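Local coordinates for protein DNA endonuclease I-CvuI (Chlorella vulgaris, PDB 5A77) that probably acts as a LAGLIDADG homing endonuclease in intron homing, and here, with magnesium, is bound to a cleaved DNA target, at residues C24-I29 / L136-K141; T89-L94 / L107-I112; P116-K119 / V123-E126. All blocks are in the same frame, centred on the assembly; numbering follows the deposited sequence.

Interaction 1 (C24-I29 / L136-K141). With nucleotides of chain F.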
loop_
_atom_site.group_PDB
_atom_site.type_symbol
_atom_site.label_atom_id
_atom_site.label_comp_id
_atom_site.label_asym_id
_atom_site.label_seq_id
_atom_site.Cartn_x
_atom_site.Cartn_y
_atom_site.Cartn_z
ATOM N N CYS B 24 3.626 -1.488 -8.487
ATOM C CA CYS B 24 4.722 -1.056 -9.326
ATOM C C CYS B 24 4.243 -1.102 -10.755
ATOM O O CYS B 24 4.073 -2.186 -11.320
ATOM C CB CYS B 24 5.955 -1.946 -9.137
ATOM S SG CYS B 24 7.444 -1.381 -10.013
ATOM N N ILE B 25 3.983 0.072 -11.316
ATOM C CA ILE B 25 3.666 0.202 -12.730
ATOM C C ILE B 25 4.907 0.692 -13.449
ATOM O O ILE B 25 5.285 1.851 -13.315
ATOM C CB ILE B 25 2.496 1.164 -12.957
ATOM C CG1 ILE B 25 1.323 0.748 -12.061
ATOM C CG2 ILE B 25 2.129 1.241 -14.451
ATOM C CD1 ILE B 25 0.022 1.399 -12.422
ATOM N N ASN B 26 5.549 -0.198 -14.196
ATOM C CA ASN B 26 6.899 0.069 -14.667
ATOM C C ASN B 26 7.083 -0.179 -16.159
ATOM O O ASN B 26 6.221 -0.744 -16.833
ATOM C CB ASN B 26 7.900 -0.784 -13.875
ATOM C CG ASN B 26 9.295 -0.172 -13.834
ATOM O OD1 ASN B 26 9.483 0.988 -14.184
ATOM N ND2 ASN B 26 10.275 -0.954 -13.395
ATOM N N ALA B 27 8.225 0.262 -16.663
ATOM C CA ALA B 27 8.615 0.048 -18.042
ATOM C C ALA B 27 10.126 -0.016 -18.077
ATOM O O ALA B 27 10.806 0.981 -17.808
ATOM C CB ALA B 27 8.098 1.149 -18.929
ATOM N N GLN B 28 10.640 -1.202 -18.378
ATOM C CA GLN B 28 12.073 -1.459 -18.410
ATOM C C GLN B 28 12.561 -1.776 -19.812
ATOM O O GLN B 28 11.859 -2.400 -20.607
ATOM C CB GLN B 28 12.442 -2.631 -17.497
ATOM C CG GLN B 28 11.704 -2.647 -16.200
ATOM C CD GLN B 28 11.515 -4.045 -15.668
ATOM O OE1 GLN B 28 10.407 -4.582 -15.696
ATOM N NE2 GLN B 28 12.600 -4.647 -15.182
ATOM N N ILE B 29 13.784 -1.356 -20.092
ATOM C CA ILE B 29 14.486 -1.809 -21.275
ATOM C C ILE B 29 15.308 -3.053 -20.927
ATOM O O ILE B 29 16.287 -2.955 -20.186
ATOM C CB ILE B 29 15.402 -0.714 -21.822
ATOM C CG1 ILE B 29 14.566 0.514 -22.184
ATOM C CG2 ILE B 29 16.172 -1.224 -23.035
ATOM C CD1 ILE B 29 15.366 1.797 -22.313
ATOM N N LEU B 136 11.808 8.069 -14.132
ATOM C CA LEU B 136 11.987 9.248 -13.289
ATOM C C LEU B 136 10.896 9.344 -12.197
ATOM O O LEU B 136 10.971 10.210 -11.329
ATOM C CB LEU B 136 12.004 10.522 -14.156
ATOM C CG LEU B 136 13.051 10.555 -15.279
ATOM C CD1 LEU B 136 12.784 11.671 -16.280
ATOM C CD2 LEU B 136 14.458 10.664 -14.706
ATOM N N LEU B 137 9.904 8.452 -12.245
ATOM C CA LEU B 137 8.801 8.432 -11.280
ATOM C C LEU B 137 8.857 7.233 -10.329
ATOM O O LEU B 137 8.623 7.378 -9.127
ATOM C CB LEU B 137 7.459 8.432 -12.011
ATOM C CG LEU B 137 7.336 9.355 -13.226
ATOM C CD1 LEU B 137 6.004 9.139 -13.937
ATOM C CD2 LEU B 137 7.508 10.800 -12.779
ATOM N N THR B 138 9.116 6.042 -10.863
ATOM C CA THR B 138 9.371 4.876 -10.008
ATOM C C THR B 138 10.750 5.044 -9.394
ATOM O O THR B 138 11.744 4.564 -9.944
ATOM C CB THR B 138 9.321 3.536 -10.788
ATOM O OG1 THR B 138 10.342 3.538 -11.797
ATOM C CG2 THR B 138 7.948 3.305 -11.410
ATOM N N ASP B 139 10.822 5.729 -8.262
ATOM C CA ASP B 139 12.102 6.259 -7.800
ATOM C C ASP B 139 12.904 5.380 -6.845
ATOM O O ASP B 139 13.178 5.728 -5.689
ATOM C CB ASP B 139 11.886 7.593 -7.141
ATOM C CG ASP B 139 11.502 8.657 -8.118
ATOM O OD1 ASP B 139 12.240 8.781 -9.120
ATOM O OD2 ASP B 139 10.487 9.358 -7.886
ATOM N N GLY B 140 13.294 4.240 -7.377
ATOM C CA GLY B 140 14.376 3.443 -6.848
ATOM C C GLY B 140 15.273 3.235 -8.050
ATOM O O GLY B 140 14.950 2.423 -8.930
ATOM N N LYS B 141 16.390 3.962 -8.076
ATOM C CA LYS B 141 17.202 4.116 -9.280
ATOM C C LYS B 141 18.266 3.036 -9.508
ATOM O O LYS B 141 19.443 3.328 -9.753
ATOM C CB LYS B 141 17.835 5.520 -9.279
ATOM C CG LYS B 141 16.801 6.659 -9.146
ATOM C CD LYS B 141 15.482 6.203 -9.822
ATOM C CE LYS B 141 14.758 7.291 -10.580
ATOM N NZ LYS B 141 13.317 6.914 -10.695
ATOM P P DA F 2 8.789 1.493 -7.187
ATOM O OP1 DA F 2 8.625 2.865 -6.658
ATOM O OP2 DA F 2 7.670 0.904 -7.956
ATOM O "O5'" DA F 2 10.121 1.436 -8.039
ATOM C "C5'" DA F 2 11.325 1.140 -7.354
ATOM C "C4'" DA F 2 12.185 0.177 -8.144
ATOM O "O4'" DA F 2 12.015 -1.182 -7.661
ATOM C "C3'" DA F 2 11.909 0.123 -9.657
ATOM O "O3'" DA F 2 13.146 0.256 -10.331
ATOM C "C2'" DA F 2 11.307 -1.282 -9.840
ATOM C "C1'" DA F 2 12.102 -2.006 -8.774
ATOM N N9 DA F 2 11.689 -3.352 -8.417
ATOM C C8 DA F 2 10.461 -3.952 -8.578
ATOM N N7 DA F 2 10.430 -5.204 -8.153
ATOM C C5 DA F 2 11.726 -5.424 -7.693
ATOM C C6 DA F 2 12.361 -6.541 -7.114
ATOM N N6 DA F 2 11.741 -7.720 -6.888
ATOM N N1 DA F 2 13.667 -6.410 -6.775
ATOM C C2 DA F 2 14.279 -5.258 -7.002
ATOM N N3 DA F 2 13.793 -4.148 -7.534
ATOM C C4 DA F 2 12.501 -4.299 -7.861
ATOM P P DC F 3 13.222 0.686 -11.879
ATOM O OP1 DC F 3 14.563 1.286 -12.036
ATOM O OP2 DC F 3 12.023 1.470 -12.225
ATOM O "O5'" DC F 3 13.085 -0.711 -12.667
ATOM C "C5'" DC F 3 14.196 -1.287 -13.335
ATOM C "C4'" DC F 3 15.246 -1.783 -12.358
ATOM O "O4'" DC F 3 14.599 -2.378 -11.207
ATOM C "C3'" DC F 3 16.155 -2.861 -12.920
ATOM O "O3'" DC F 3 17.293 -2.256 -13.556
ATOM C "C2'" DC F 3 16.552 -3.660 -11.683
ATOM C "C1'" DC F 3 15.323 -3.518 -10.775
ATOM N N1 DC F 3 14.386 -4.716 -10.759
ATOM C C2 DC F 3 14.829 -5.944 -10.251
ATOM O O2 DC F 3 15.994 -6.045 -9.848
ATOM N N3 DC F 3 13.968 -6.999 -10.226
ATOM C C4 DC F 3 12.723 -6.851 -10.671
ATOM N N4 DC F 3 11.915 -7.904 -10.614
ATOM C C5 DC F 3 12.246 -5.605 -11.179
ATOM C C6 DC F 3 13.100 -4.576 -11.200
#

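Interaction 2 (T89-L94 / L107-I112)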
loop_
_atom_site.group_PDB
_atom_site.type_symbol
_atom_site.label_atom_id
_atom_site.label_comp_id
_atom_site.label_asym_id
_atom_site.label_seq_id
_atom_site.Cartn_x
_atom_site.Cartn_y
_atom_site.Cartn_z
ATOM N N THR B 89 -5.374 -3.951 -20.650
ATOM C CA THR B 89 -6.685 -4.250 -20.083
ATOM C C THR B 89 -6.782 -4.041 -18.570
ATOM O O THR B 89 -7.830 -3.666 -18.058
ATOM C CB THR B 89 -7.073 -5.684 -20.441
ATOM O OG1 THR B 89 -7.192 -5.764 -21.865
ATOM C CG2 THR B 89 -8.400 -6.077 -19.818
ATOM N N THR B 90 -5.687 -4.239 -17.853
ATOM C CA THR B 90 -5.731 -4.006 -16.418
ATOM C C THR B 90 -5.727 -2.502 -16.095
ATOM O O THR B 90 -6.368 -2.054 -15.143
ATOM C CB THR B 90 -4.558 -4.703 -15.702
ATOM O OG1 THR B 90 -4.630 -6.111 -15.957
ATOM C CG2 THR B 90 -4.636 -4.469 -14.206
ATOM N N LEU B 91 -5.030 -1.722 -16.907
ATOM C CA LEU B 91 -4.831 -0.320 -16.592
ATOM C C LEU B 91 -6.112 0.506 -16.724
ATOM O O LEU B 91 -6.398 1.323 -15.835
ATOM C CB LEU B 91 -3.711 0.250 -17.456
ATOM C CG LEU B 91 -2.377 -0.212 -16.857
ATOM C CD1 LEU B 91 -1.178 0.186 -17.699
ATOM C CD2 LEU B 91 -2.233 0.330 -15.446
ATOM N N GLU B 92 -6.865 0.241 -17.759
ATOM C CA GLU B 92 -8.115 0.881 -17.999
ATOM C C GLU B 92 -9.148 0.569 -16.916
ATOM O O GLU B 92 -10.147 1.233 -16.796
ATOM C CB GLU B 92 -8.639 0.490 -19.392
ATOM C CG GLU B 92 -7.666 -0.250 -20.316
ATOM C CD GLU B 92 -7.978 -0.091 -21.801
ATOM O OE1 GLU B 92 -7.508 0.884 -22.403
ATOM O OE2 GLU B 92 -8.677 -0.939 -22.383
ATOM N N LYS B 93 -8.913 -0.463 -16.136
ATOM C CA LYS B 93 -9.760 -0.823 -15.001
ATOM C C LYS B 93 -9.431 0.084 -13.840
ATOM O O LYS B 93 -10.323 0.636 -13.206
ATOM C CB LYS B 93 -9.572 -2.286 -14.606
ATOM C CG LYS B 93 -10.464 -3.237 -15.363
ATOM C CD LYS B 93 -9.909 -4.634 -15.319
ATOM C CE LYS B 93 -10.666 -5.543 -16.253
ATOM N NZ LYS B 93 -9.922 -6.821 -16.463
ATOM N N LEU B 94 -8.136 0.257 -13.592
ATOM C CA LEU B 94 -7.647 1.000 -12.434
ATOM C C LEU B 94 -7.579 2.505 -12.666
ATOM O O LEU B 94 -7.861 3.291 -11.763
ATOM C CB LEU B 94 -6.265 0.477 -12.038
ATOM C CG LEU B 94 -6.321 -1.011 -11.685
ATOM C CD1 LEU B 94 -4.957 -1.584 -11.312
ATOM C CD2 LEU B 94 -7.315 -1.204 -10.558
ATOM N N LEU B 107 1.655 6.772 -19.090
ATOM C CA LEU B 107 2.863 6.610 -19.891
ATOM C C LEU B 107 2.942 5.189 -20.440
ATOM O O LEU B 107 3.115 4.997 -21.643
ATOM C CB LEU B 107 4.109 6.949 -19.069
ATOM C CG LEU B 107 4.284 8.450 -18.801
ATOM C CD1 LEU B 107 5.585 8.740 -18.072
ATOM C CD2 LEU B 107 4.218 9.245 -20.093
ATOM N N VAL B 108 2.783 4.199 -19.564
ATOM C CA VAL B 108 2.800 2.791 -19.965
ATOM C C VAL B 108 1.734 2.471 -21.025
ATOM O O VAL B 108 1.972 1.665 -21.926
ATOM C CB VAL B 108 2.625 1.864 -18.740
ATOM C CG1 VAL B 108 2.369 0.423 -19.180
ATOM C CG2 VAL B 108 3.868 1.928 -17.855
ATOM N N LEU B 109 0.579 3.126 -20.960
ATOM C CA LEU B 109 -0.407 2.957 -22.023
ATOM C C LEU B 109 0.041 3.604 -23.347
ATOM O O LEU B 109 -0.325 3.117 -24.421
ATOM C CB LEU B 109 -1.761 3.517 -21.603
ATOM C CG LEU B 109 -2.471 2.663 -20.554
ATOM C CD1 LEU B 109 -3.814 3.247 -20.172
ATOM C CD2 LEU B 109 -2.625 1.223 -21.052
ATOM N N GLN B 110 0.818 4.689 -23.282
ATOM C CA GLN B 110 1.383 5.268 -24.499
ATOM C C GLN B 110 2.442 4.329 -25.073
ATOM O O GLN B 110 2.614 4.248 -26.301
ATOM C CB GLN B 110 1.988 6.661 -24.247
ATOM C CG GLN B 110 0.976 7.808 -24.227
ATOM C CD GLN B 110 0.015 7.752 -25.394
ATOM O OE1 GLN B 110 0.423 7.525 -26.526
ATOM N NE2 GLN B 110 -1.268 7.945 -25.126
ATOM N N ILE B 111 3.149 3.620 -24.190
ATOM C CA ILE B 111 4.128 2.628 -24.650
ATOM C C ILE B 111 3.475 1.400 -25.279
ATOM O O ILE B 111 3.965 0.867 -26.269
ATOM C CB ILE B 111 5.035 2.133 -23.516
ATOM C CG1 ILE B 111 5.782 3.295 -22.866
ATOM C CG2 ILE B 111 6.015 1.080 -24.040
ATOM C CD1 ILE B 111 6.847 2.837 -21.883
ATOM N N ILE B 112 2.379 0.931 -24.691
ATOM C CA ILE B 112 1.724 -0.259 -25.211
ATOM C C ILE B 112 1.202 0.048 -26.613
ATOM O O ILE B 112 1.087 -0.848 -27.458
ATOM C CB ILE B 112 0.588 -0.742 -24.283
ATOM C CG1 ILE B 112 1.171 -1.403 -23.027
ATOM C CG2 ILE B 112 -0.317 -1.747 -24.991
ATOM C CD1 ILE B 112 0.148 -1.622 -21.904
#

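Interaction 3 (P116-K119 / V123-E126). With nucleotides of chain C.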
loop_
_atom_site.group_PDB
_atom_site.type_symbol
_atom_site.label_atom_id
_atom_site.label_comp_id
_atom_site.label_asym_id
_atom_site.label_seq_id
_atom_site.Cartn_x
_atom_site.Cartn_y
_atom_site.Cartn_z
ATOM N N PRO B 116 3.312 -3.063 -30.710
ATOM C CA PRO B 116 3.108 -3.816 -31.949
ATOM C C PRO B 116 4.058 -3.437 -33.086
ATOM O O PRO B 116 4.315 -4.266 -33.966
ATOM C CB PRO B 116 1.668 -3.468 -32.318
ATOM C CG PRO B 116 1.005 -3.267 -30.994
ATOM C CD PRO B 116 2.033 -2.555 -30.173
ATOM N N ASN B 117 4.583 -2.217 -33.073
ATOM C CA ASN B 117 5.418 -1.770 -34.173
ATOM C C ASN B 117 6.888 -1.657 -33.799
ATOM O O ASN B 117 7.663 -1.001 -34.493
ATOM C CB ASN B 117 4.892 -0.431 -34.694
ATOM C CG ASN B 117 3.392 -0.465 -34.945
ATOM O OD1 ASN B 117 2.835 -1.508 -35.311
ATOM N ND2 ASN B 117 2.730 0.665 -34.736
ATOM N N THR B 118 7.285 -2.323 -32.721
ATOM C CA THR B 118 8.611 -2.081 -32.164
ATOM C C THR B 118 9.729 -2.788 -32.962
ATOM O O THR B 118 10.898 -2.754 -32.574
ATOM C CB THR B 118 8.693 -2.515 -30.692
ATOM O OG1 THR B 118 9.948 -2.091 -30.162
ATOM C CG2 THR B 118 8.618 -4.032 -30.581
ATOM N N LYS B 119 9.376 -3.422 -34.072
ATOM C CA LYS B 119 10.397 -3.970 -34.962
ATOM C C LYS B 119 11.044 -2.856 -35.808
ATOM O O LYS B 119 12.175 -2.992 -36.280
ATOM C CB LYS B 119 9.810 -5.071 -35.854
ATOM C CG LYS B 119 10.362 -6.477 -35.540
ATOM C CD LYS B 119 11.892 -6.423 -35.392
ATOM C CE LYS B 119 12.544 -5.934 -36.714
ATOM N NZ LYS B 119 14.037 -5.912 -36.806
ATOM N N VAL B 123 10.748 3.225 -33.953
ATOM C CA VAL B 123 9.584 2.994 -33.103
ATOM C C VAL B 123 10.031 2.398 -31.776
ATOM O O VAL B 123 9.492 2.729 -30.721
ATOM C CB VAL B 123 8.553 2.059 -33.758
ATOM C CG1 VAL B 123 7.560 1.516 -32.693
ATOM C CG2 VAL B 123 7.838 2.767 -34.906
ATOM N N LEU B 124 11.028 1.524 -31.826
ATOM C CA LEU B 124 11.625 1.031 -30.595
ATOM C C LEU B 124 12.249 2.205 -29.826
ATOM O O LEU B 124 12.273 2.217 -28.588
ATOM C CB LEU B 124 12.669 -0.045 -30.887
ATOM C CG LEU B 124 13.376 -0.622 -29.658
ATOM C CD1 LEU B 124 12.385 -1.177 -28.654
ATOM C CD2 LEU B 124 14.387 -1.675 -30.044
ATOM N N MET B 125 12.730 3.200 -30.563
ATOM C CA MET B 125 13.394 4.335 -29.945
ATOM C C MET B 125 12.436 5.274 -29.213
ATOM O O MET B 125 12.754 5.733 -28.117
ATOM C CB MET B 125 14.176 5.133 -30.978
ATOM C CG MET B 125 15.141 6.087 -30.325
ATOM S SD MET B 125 16.450 5.185 -29.485
ATOM C CE MET B 125 16.492 6.082 -27.932
ATOM N N GLU B 126 11.280 5.570 -29.804
ATOM C CA GLU B 126 10.285 6.369 -29.093
ATOM C C GLU B 126 9.809 5.609 -27.842
ATOM O O GLU B 126 9.466 6.206 -26.830
ATOM C CB GLU B 126 9.093 6.739 -29.997
ATOM C CG GLU B 126 9.402 6.766 -31.486
ATOM C CD GLU B 126 8.182 7.026 -32.388
ATOM O OE1 GLU B 126 7.076 6.522 -32.095
ATOM O OE2 GLU B 126 8.351 7.681 -33.442
ATOM P P DC C 2 12.933 -10.018 -34.037
ATOM O OP1 DC C 2 12.716 -9.397 -35.364
ATOM O OP2 DC C 2 13.980 -9.505 -33.119
ATOM O "O5'" DC C 2 11.512 -10.035 -33.299
ATOM C "C5'" DC C 2 11.427 -10.203 -31.886
ATOM C "C4'" DC C 2 10.115 -10.861 -31.509
ATOM O "O4'" DC C 2 10.327 -12.293 -31.404
ATOM C "C3'" DC C 2 9.531 -10.403 -30.174
ATOM O "O3'" DC C 2 8.135 -10.091 -30.291
ATOM C "C2'" DC C 2 9.765 -11.581 -29.225
ATOM C "C1'" DC C 2 9.889 -12.776 -30.158
ATOM N N1 DC C 2 10.875 -13.774 -29.649
ATOM C C2 DC C 2 10.414 -14.917 -29.009
ATOM O O2 DC C 2 9.189 -15.103 -28.920
ATOM N N3 DC C 2 11.319 -15.803 -28.523
ATOM C C4 DC C 2 12.626 -15.556 -28.634
ATOM N N4 DC C 2 13.484 -16.463 -28.140
ATOM C C5 DC C 2 13.112 -14.383 -29.272
ATOM C C6 DC C 2 12.211 -13.522 -29.747
#

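Interaction 1 (C24-I29 / L136-K141)
Asn-26, on the strand, and Thr-138, in the loop after helix 121-135, meet with their side chains at about a right angle, and both turn polar ends to the phosphate of DC3 of chain F. The two do not bond to each other: Asn-26 OD1 lies 3.6 Å from Thr-138 OG1. Both instead donate to one phosphate oxygen, OP2, which bridges them. Thr-138 OG1 donates to DC3 OP2 at 2.7 Å, its hydroxyl set between the backbone N and the carbonyl carbon (chi1 62°). The same rotation directs the methyl CG2 to the strand, 3.6 Å from the carbonyl O of Ile-25, a methyl-to-carbonyl van der Waals contact.

Asn-26 comes from the other segment, and its amide N-H groups face the nucleotide. ND2 donates to DC3 O5' at 2.9 Å, with an N-H...O angle of 151°, and more weakly to OP2. OP2 is thus gripped from both segments, by a hydroxyl and by a weaker amide bond. The other arm of the amide, OD1, accepts a weak bond from the backbone N of Ala-27, which may help to set its rotation. Arg-143, further along the same loop, bonds to Ala-27 O and packs on Thr-138, so the loop meets the strand at a second place.

The phosphate of DA2 lies beside Cys-24, whose SG is 3.1 Å from OP2 of DA2 of chain F. Further along, Gln-28 packs on a guanine base. Strand 23-31 is an edge strand of the four-stranded antiparallel sheet, and the arrangement is that of the DNA-binding saddle of LAGLIDADG endonucleases, with the loop between helices 121-135 and 147-156 adding a contact to the DNA backbone.

Interaction 2 (T89-L94 / L107-I112)
Leu-91 reaches from helix 84-94 to Val-108 and Leu-109 of helix 102-114, and every contact between the two segments involves its side chain. CB begins the overlap, lying 3.9 Å from Leu-109 CD2 and 4.0 Å from Leu-109 CD1, so that the forked end of Leu-109 straddles the base of Leu-91. With CG anti to the carbonyl carbon (chi1 -78°), the chain then runs on to the facing helix. At the tip the two methyls part company. CD1 goes between the neighbours, 3.8 Å from Leu-109 CD2 and 3.9 Å from Val-108 CG1, while CD2 turns to the sheet and meets Ile-25 CD1, also at 3.9 Å.

The two leucines slide past each other in opposite directions, the tip of each lying against the inner part of the other: Leu-91 CD1 is 4.0 Å from Leu-109 CG. Val-108 instead crosses Leu-91 at about a right angle and presents only CG1 to it. Helix 84-94 is the last helix of the alpha-beta-beta-alpha-beta-beta-alpha order of the LAGLIDADG fold, and helix 102-114 follows it, so the contact joins the core fold to its C-terminal extension on the face of the sheet turned from the DNA.

Val-108 also packs on Ile-25 and Val-43 of two sheet strands and on Leu-87 of helix 84-94, while Leu-109 touches Gln-88. The nearest CA atoms, those of Leu-91 and Leu-109, are 7.7 Å apart, and no hydrogen bond links the segments. Near its end helix 84-94 is kinked: Thr-90 O accepts from Leu-94 N and also from Lys-93 N, the latter at 3.2 Å, a turn narrower than the regular alpha-helical one.

Interaction 3 (P116-K119 / V123-E126)
Val-123 lays its CG1 methyl against the carbonyl of Asn-117, with CG1 3.1 Å from Asn-117 O and 3.4 Å from Asn-117 C. The branch is put there by its first torsion, CG1 standing anti to the backbone N (chi1 164°), and it also reaches Asn-117 CB at 3.9 Å. Val-123 CB is 3.3 Å from Asn-117 O as well, a tight, non-bonding contact.

One residue on, Thr-118 meets Leu-124 obliquely. Its hydroxyl OG1 lies 3.0 Å from Leu-124 CD1, very tight for a methyl, and 3.5 Å from Leu-124 CB. No hydrogen bond runs between the segments, so the contact rests on van der Waals packing, of a backbone carbonyl on Val-123 and of a side chain on Leu-124, which also touches Leu-37. Nearby, Glu-126 forms a salt bridge with Lys-114 at the end of the preceding helix.

On its other side the loop meets DNA: Thr-118 packs on a phosphate, and the bent side chain of Lys-119 brings CD to 3.1 Å from OP1 of DC2 of chain C, its NZ staying a long 4.0 Å from that oxygen. The arrangement is a short interhelical loop folding back on the first turn of helix 121-135, beside the DNA backbone.

How the interactions relate
Interactions 1 and 2 are buried and meet at strand 23-31, which belongs to interaction 1 and packs against both helices of interaction 2: Ile-25 and Ala-27 turn their side chains to Val-108, Leu-91 and Ile-111, while Asn-26 serves the DNA, so the strand has an apolar face for the helices and a polar one for the DNA. Interaction 2 is accordingly pure hydrocarbon packing, and interaction 1 is bridged by a nucleotide. Interaction 3, partly buried and nearer the periphery, touches neither, though it follows interaction 2 along the chain through helix 102-114. It is local, between a loop and the helix that follows it, whereas interaction 1 spans more than a hundred residues and encloses the other two.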